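Local coordinates for SnoaL-like domain-containing protein (Kribbella flavida, PDB 4GB5) that is of unknown function but carries a SnoaL-like domain of the NTF2 clan, whose cone-shaped fold often encloses a ligand pocket or active site, at residues A[14-27]-A[69-82]. Numbering follows the deposited sequence.
Sequences IELFGRYADIADLK and FGAFSATHHAITGH
Phe69 sets one ring face against the CB of Ala24, a CH-pi contact joining the end of helix 58-69 to the first helix of this SnoaL-like, NTF2-type alpha+beta fold. Residues 14-25 of helix 6-25 run nearly antiparallel, at 167°, to residues 74-82 of strand 74-87, an edge strand of the sheet within this chain. Phe69 to Phe72 form a type I beta turn. In one of its two modelled conformers, so with some doubt, Lys27 at the Schellman end of the helix stretches to that turn. NZ then gives a hydrogen bond of 2.7 Å to Phe72 O, almost in line with the carbonyl, and a weak one to Phe69 O. Thr75 OG1 donates to Asp25 OD1 from the anti side, over 2.7 Å. A water bridges the same hydroxyl to Ala24 O, and another links Thr75 N to Asp25 O. His77 holds both carboxylate oxygens from their syn sides. Its backbone N reaches Asp25 OD2 at 2.8 Å. Its ND1 reaches OD1 of the same Asp25 at 2.9 Å, with that oxygen close to the ring plane. His96 NE2 of the second subunit is also hydrogen-bonded to OD2, so this buried carboxylate joins helix, strand and a neighbouring subunit. Without it, as with an alanine at Asp25, Thr75 OG1, His77 N and ND1, and His96 of the second subunit would probably lose their shared acceptor, leaving the His77 ring freer to turn. Ile79 fills the middle of the contact. Its CG2 meets CD1 of Phe17, while Ile79 CD1, at the end of the extended CG1 branch (chi2 179°), lies among Phe17 O, Tyr20 CD2 and Ala21 CB. The His82 ring edge meets the Phe17 face in an offset edge-to-face pair, planes at 66°. Ile14 CG2 sits over the centre of the His82 ring, 3.8 Å from the ring centroid.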
loop_
_atom_site.group_PDB
_atom_site.type_symbol
_atom_site.label_atom_id
_atom_site.label_comp_id
_atom_site.label_asym_id
_atom_site.label_seq_id
_atom_site.Cartn_x
_atom_site.Cartn_y
_atom_site.Cartn_z
ATOM N N ILE A 14 -12.592 -5.952 2.254
ATOM C CA ILE A 14 -11.312 -5.348 1.871
ATOM C C ILE A 14 -11.515 -4.449 0.656
ATOM O O ILE A 14 -10.986 -3.324 0.617
ATOM C CB ILE A 14 -10.190 -6.402 1.705
ATOM C CG1 ILE A 14 -9.875 -6.995 3.056
ATOM C CG2 ILE A 14 -8.919 -5.787 1.088
ATOM C CD1 ILE A 14 -8.959 -8.172 3.069
ATOM N N GLU A 15 -12.255 -4.905 -0.329
ATOM C CA GLU A 15 -12.482 -4.092 -1.533
ATOM C C GLU A 15 -13.165 -2.797 -1.196
ATOM O O GLU A 15 -12.936 -1.784 -1.865
ATOM C CB GLU A 15 -13.309 -4.892 -2.527
ATOM C CG GLU A 15 -13.566 -4.218 -3.815
ATOM C CD GLU A 15 -14.173 -5.150 -4.837
ATOM O OE1 GLU A 15 -13.440 -5.950 -5.477
ATOM O OE2 GLU A 15 -15.409 -5.083 -4.980
ATOM N N LEU A 16 -14.013 -2.759 -0.171
ATOM C CA LEU A 16 -14.646 -1.496 0.210
ATOM C C LEU A 16 -13.656 -0.416 0.503
ATOM O O LEU A 16 -13.934 0.775 0.281
ATOM C CB LEU A 16 -15.473 -1.600 1.483
ATOM C CG LEU A 16 -16.870 -2.105 1.367
ATOM C CD1 LEU A 16 -17.466 -2.242 2.738
ATOM C CD2 LEU A 16 -17.686 -1.101 0.564
ATOM N N PHE A 17 -12.486 -0.799 1.016
ATOM C CA PHE A 17 -11.452 0.187 1.288
ATOM C C PHE A 17 -10.836 0.749 0.013
ATOM O O PHE A 17 -10.385 1.892 0.008
ATOM C CB PHE A 17 -10.385 -0.393 2.229
ATOM C CG PHE A 17 -10.866 -0.471 3.616
ATOM C CD1 PHE A 17 -10.575 0.573 4.504
ATOM C CD2 PHE A 17 -11.642 -1.507 4.078
ATOM C CE1 PHE A 17 -11.014 0.562 5.804
ATOM C CE2 PHE A 17 -12.120 -1.512 5.361
ATOM C CZ PHE A 17 -11.800 -0.484 6.255
ATOM N N GLY A 18 -10.812 -0.029 -1.072
ATOM C CA GLY A 18 -10.419 0.500 -2.379
ATOM C C GLY A 18 -11.412 1.556 -2.858
ATOM O O GLY A 18 -11.020 2.636 -3.301
ATOM N N ARG A 19 -12.696 1.243 -2.753
ATOM C CA ARG A 19 -13.742 2.176 -3.120
ATOM C C ARG A 19 -13.750 3.405 -2.204
ATOM O O ARG A 19 -14.017 4.537 -2.655
ATOM C CB ARG A 19 -15.103 1.475 -3.106
ATOM C CG ARG A 19 -15.224 0.296 -4.068
ATOM C CD ARG A 19 -16.682 -0.034 -4.332
ATOM N NE ARG A 19 -16.928 -0.398 -5.727
ATOM C CZ ARG A 19 -16.999 -1.641 -6.183
ATOM N NH1 ARG A 19 -17.230 -1.865 -7.463
ATOM N NH2 ARG A 19 -16.846 -2.667 -5.360
ATOM N N TYR A 20 -13.464 3.210 -0.917
ATOM C CA TYR A 20 -13.367 4.328 0.015
ATOM C C TYR A 20 -12.293 5.303 -0.424
ATOM O O TYR A 20 -12.487 6.529 -0.446
ATOM C CB TYR A 20 -13.064 3.816 1.435
ATOM C CG TYR A 20 -12.815 4.928 2.463
ATOM C CD1 TYR A 20 -13.831 5.444 3.195
ATOM C CD2 TYR A 20 -11.539 5.460 2.668
ATOM C CE1 TYR A 20 -13.636 6.437 4.111
ATOM C CE2 TYR A 20 -11.318 6.449 3.586
ATOM C CZ TYR A 20 -12.371 6.937 4.311
ATOM O OH TYR A 20 -12.161 7.942 5.230
ATOM N N ALA A 21 -11.143 4.770 -0.750
ATOM C CA ALA A 21 -10.027 5.606 -1.241
ATOM C C ALA A 21 -10.361 6.290 -2.532
ATOM O O ALA A 21 -9.998 7.443 -2.737
ATOM C CB ALA A 21 -8.756 4.786 -1.358
ATOM N N ASP A 22 -11.143 5.621 -3.358
ATOM C CA ASP A 22 -11.589 6.223 -4.605
ATOM C C ASP A 22 -12.510 7.438 -4.399
ATOM O O ASP A 22 -12.444 8.372 -5.173
ATOM C CB ASP A 22 -12.369 5.218 -5.450
ATOM C CG ASP A 22 -11.493 4.137 -6.070
ATOM O OD1 ASP A 22 -10.297 4.436 -6.348
ATOM O OD2 ASP A 22 -12.036 3.024 -6.359
ATOM N N ILE A 23 -13.362 7.435 -3.370
ATOM C CA ILE A 23 -14.219 8.603 -3.096
ATOM C C ILE A 23 -13.377 9.850 -3.056
ATOM O O ILE A 23 -13.651 10.832 -3.767
ATOM C CB ILE A 23 -15.001 8.441 -1.766
ATOM C CG1 ILE A 23 -16.099 7.400 -1.952
ATOM C CG2 ILE A 23 -15.653 9.753 -1.339
ATOM C CD1 ILE A 23 -16.696 6.883 -0.654
ATOM N N ALA A 24 -12.357 9.846 -2.210
ATOM C CA ALA A 24 -11.543 11.021 -2.057
ATOM C C ALA A 24 -10.693 11.267 -3.278
ATOM O O ALA A 24 -10.636 12.380 -3.789
ATOM C CB ALA A 24 -10.667 10.863 -0.857
ATOM N N ASP A 25 -10.022 10.242 -3.764
ATOM C CA ASP A 25 -8.938 10.460 -4.725
ATOM C C ASP A 25 -9.456 10.678 -6.147
ATOM O O ASP A 25 -8.795 11.351 -6.963
ATOM C CB ASP A 25 -7.920 9.315 -4.686
ATOM C CG ASP A 25 -7.257 9.148 -3.343
ATOM O OD1 ASP A 25 -7.223 10.110 -2.542
ATOM O OD2 ASP A 25 -6.762 8.027 -3.043
ATOM N N LEU A 26 -10.641 10.166 -6.451
ATOM C CA LEU A 26 -11.347 10.521 -7.715
ATOM C C LEU A 26 -12.289 11.707 -7.538
ATOM O O LEU A 26 -12.892 12.136 -8.508
ATOM C CB LEU A 26 -12.175 9.342 -8.228
ATOM C CG LEU A 26 -11.436 8.057 -8.595
ATOM C CD1 LEU A 26 -12.370 6.887 -8.811
ATOM C CD2 LEU A 26 -10.528 8.281 -9.801
ATOM N N LYS A 27 -12.403 12.225 -6.317
ATOM C CA LYS A 27 -13.309 13.334 -5.944
ATOM C C LYS A 27 -14.750 13.126 -6.355
ATOM O O LYS A 27 -15.401 14.014 -6.919
ATOM C CB LYS A 27 -12.801 14.687 -6.434
ATOM C CG LYS A 27 -11.713 15.270 -5.562
ATOM C CD LYS A 27 -11.426 16.717 -5.887
ATOM C CE LYS A 27 -10.068 17.184 -5.430
ATOM N NZ LYS A 27 -9.833 18.590 -5.806
ATOM N N PHE A 69 -12.063 18.525 0.429
ATOM C CA PHE A 69 -11.137 18.022 -0.574
ATOM C C PHE A 69 -11.033 18.986 -1.763
ATOM O O PHE A 69 -10.094 18.920 -2.537
ATOM C CB PHE A 69 -11.492 16.570 -0.996
ATOM C CG PHE A 69 -11.071 15.531 -0.006
ATOM C CD1 PHE A 69 -9.745 15.143 0.084
ATOM C CD2 PHE A 69 -11.975 14.883 0.794
ATOM C CE1 PHE A 69 -9.346 14.169 1.016
ATOM C CE2 PHE A 69 -11.576 13.924 1.697
ATOM C CZ PHE A 69 -10.250 13.546 1.782
ATOM N N GLY A 70 -11.948 19.941 -1.871
ATOM C CA GLY A 70 -11.832 21.002 -2.860
ATOM C C GLY A 70 -10.635 21.924 -2.678
ATOM O O GLY A 70 -10.249 22.667 -3.581
ATOM N N ALA A 71 -10.033 21.872 -1.499
ATOM C CA ALA A 71 -8.848 22.642 -1.206
ATOM C C ALA A 71 -7.606 22.024 -1.863
ATOM O O ALA A 71 -6.583 22.699 -1.945
ATOM C CB ALA A 71 -8.641 22.698 0.263
ATOM N N PHE A 72 -7.684 20.761 -2.292
ATOM C CA PHE A 72 -6.501 20.031 -2.773
ATOM C C PHE A 72 -6.485 19.802 -4.253
ATOM O O PHE A 72 -7.494 19.422 -4.853
ATOM C CB PHE A 72 -6.437 18.679 -2.060
ATOM C CG PHE A 72 -6.424 18.824 -0.568
ATOM C CD1 PHE A 72 -5.426 19.527 0.032
ATOM C CD2 PHE A 72 -7.409 18.278 0.232
ATOM C CE1 PHE A 72 -5.382 19.715 1.392
ATOM C CE2 PHE A 72 -7.362 18.472 1.643
ATOM C CZ PHE A 72 -6.373 19.204 2.194
ATOM N N SER A 73 -5.315 19.986 -4.865
ATOM C CA SER A 73 -5.170 19.640 -6.258
ATOM C C SER A 73 -5.359 18.152 -6.509
ATOM O O SER A 73 -5.883 17.727 -7.582
ATOM C CB SER A 73 -3.792 20.016 -6.733
ATOM O OG SER A 73 -3.680 21.400 -6.717
ATOM N N ALA A 74 -4.875 17.349 -5.569
ATOM C CA ALA A 74 -4.979 15.919 -5.647
ATOM C C ALA A 74 -4.774 15.358 -4.265
ATOM O O ALA A 74 -4.197 16.016 -3.398
ATOM C CB ALA A 74 -3.938 15.340 -6.586
ATOM N N THR A 75 -5.242 14.140 -4.079
ATOM C CA THR A 75 -4.935 13.368 -2.902
ATOM C C THR A 75 -4.618 11.938 -3.302
ATOM O O THR A 75 -4.975 11.499 -4.396
ATOM C CB THR A 75 -6.065 13.371 -1.878
ATOM O OG1 THR A 75 -7.256 12.858 -2.468
ATOM C CG2 THR A 75 -6.373 14.758 -1.352
ATOM N N HIS A 76 -3.957 11.197 -2.408
ATOM C CA HIS A 76 -3.748 9.777 -2.592
ATOM C C HIS A 76 -3.788 9.093 -1.230
ATOM O O HIS A 76 -3.008 9.408 -0.332
ATOM C CB HIS A 76 -2.396 9.465 -3.259
ATOM C CG HIS A 76 -2.265 8.043 -3.717
ATOM N ND1 HIS A 76 -2.814 7.619 -4.906
ATOM C CD2 HIS A 76 -1.688 6.970 -3.153
ATOM C CE1 HIS A 76 -2.570 6.333 -5.053
ATOM N NE2 HIS A 76 -1.900 5.915 -4.005
ATOM N N HIS A 77 -4.719 8.158 -1.110
ATOM C CA HIS A 77 -4.849 7.328 0.064
ATOM C C HIS A 77 -4.358 5.948 -0.244
ATOM O O HIS A 77 -4.984 5.264 -1.053
ATOM C CB HIS A 77 -6.309 7.241 0.539
ATOM C CG HIS A 77 -6.847 8.521 1.072
ATOM N ND1 HIS A 77 -7.050 9.612 0.270
ATOM C CD2 HIS A 77 -7.268 8.872 2.309
ATOM C CE1 HIS A 77 -7.534 10.610 0.996
ATOM N NE2 HIS A 77 -7.689 10.180 2.238
ATOM N N ALA A 78 -3.291 5.520 0.444
ATOM C CA ALA A 78 -2.779 4.163 0.324
ATOM C C ALA A 78 -3.178 3.414 1.583
ATOM O O ALA A 78 -2.614 3.647 2.669
ATOM C CB ALA A 78 -1.281 4.209 0.162
ATOM N N ILE A 79 -4.136 2.517 1.449
ATOM C CA ILE A 79 -4.697 1.749 2.586
ATOM C C ILE A 79 -4.226 0.309 2.452
ATOM O O ILE A 79 -4.417 -0.348 1.419
ATOM C CB ILE A 79 -6.218 1.857 2.624
ATOM C CG1 ILE A 79 -6.624 3.330 2.543
ATOM C CG2 ILE A 79 -6.807 1.143 3.834
ATOM C CD1 ILE A 79 -8.106 3.561 2.551
ATOM N N THR A 80 -3.590 -0.180 3.514
ATOM C CA THR A 80 -2.918 -1.454 3.482
ATOM C C THR A 80 -3.101 -2.205 4.783
ATOM O O THR A 80 -3.568 -1.640 5.797
ATOM C CB THR A 80 -1.400 -1.246 3.283
ATOM O OG1 THR A 80 -0.853 -0.482 4.377
ATOM C CG2 THR A 80 -1.109 -0.544 2.017
ATOM N N GLY A 81 -2.746 -3.486 4.821
ATOM C CA GLY A 81 -2.653 -4.166 6.109
ATOM C C GLY A 81 -3.973 -4.447 6.800
ATOM O O GLY A 81 -4.055 -4.434 8.022
ATOM N N HIS A 82 -5.007 -4.782 6.040
ATOM C CA HIS A 82 -6.355 -4.974 6.587
ATOM C C HIS A 82 -6.411 -6.155 7.538
ATOM O O HIS A 82 -6.006 -7.259 7.186
ATOM C CB HIS A 82 -7.382 -5.160 5.463
ATOM C CG HIS A 82 -7.218 -4.181 4.353
ATOM N ND1 HIS A 82 -6.222 -4.324 3.408
ATOM C CD2 HIS A 82 -7.918 -3.075 4.018
ATOM C CE1 HIS A 82 -6.329 -3.339 2.537
ATOM N NE2 HIS A 82 -7.323 -2.550 2.899
HETATM O O HOH W 1 -8.930 14.448 -3.849
HETATM O O HOH W 2 -7.143 13.568 -6.299
#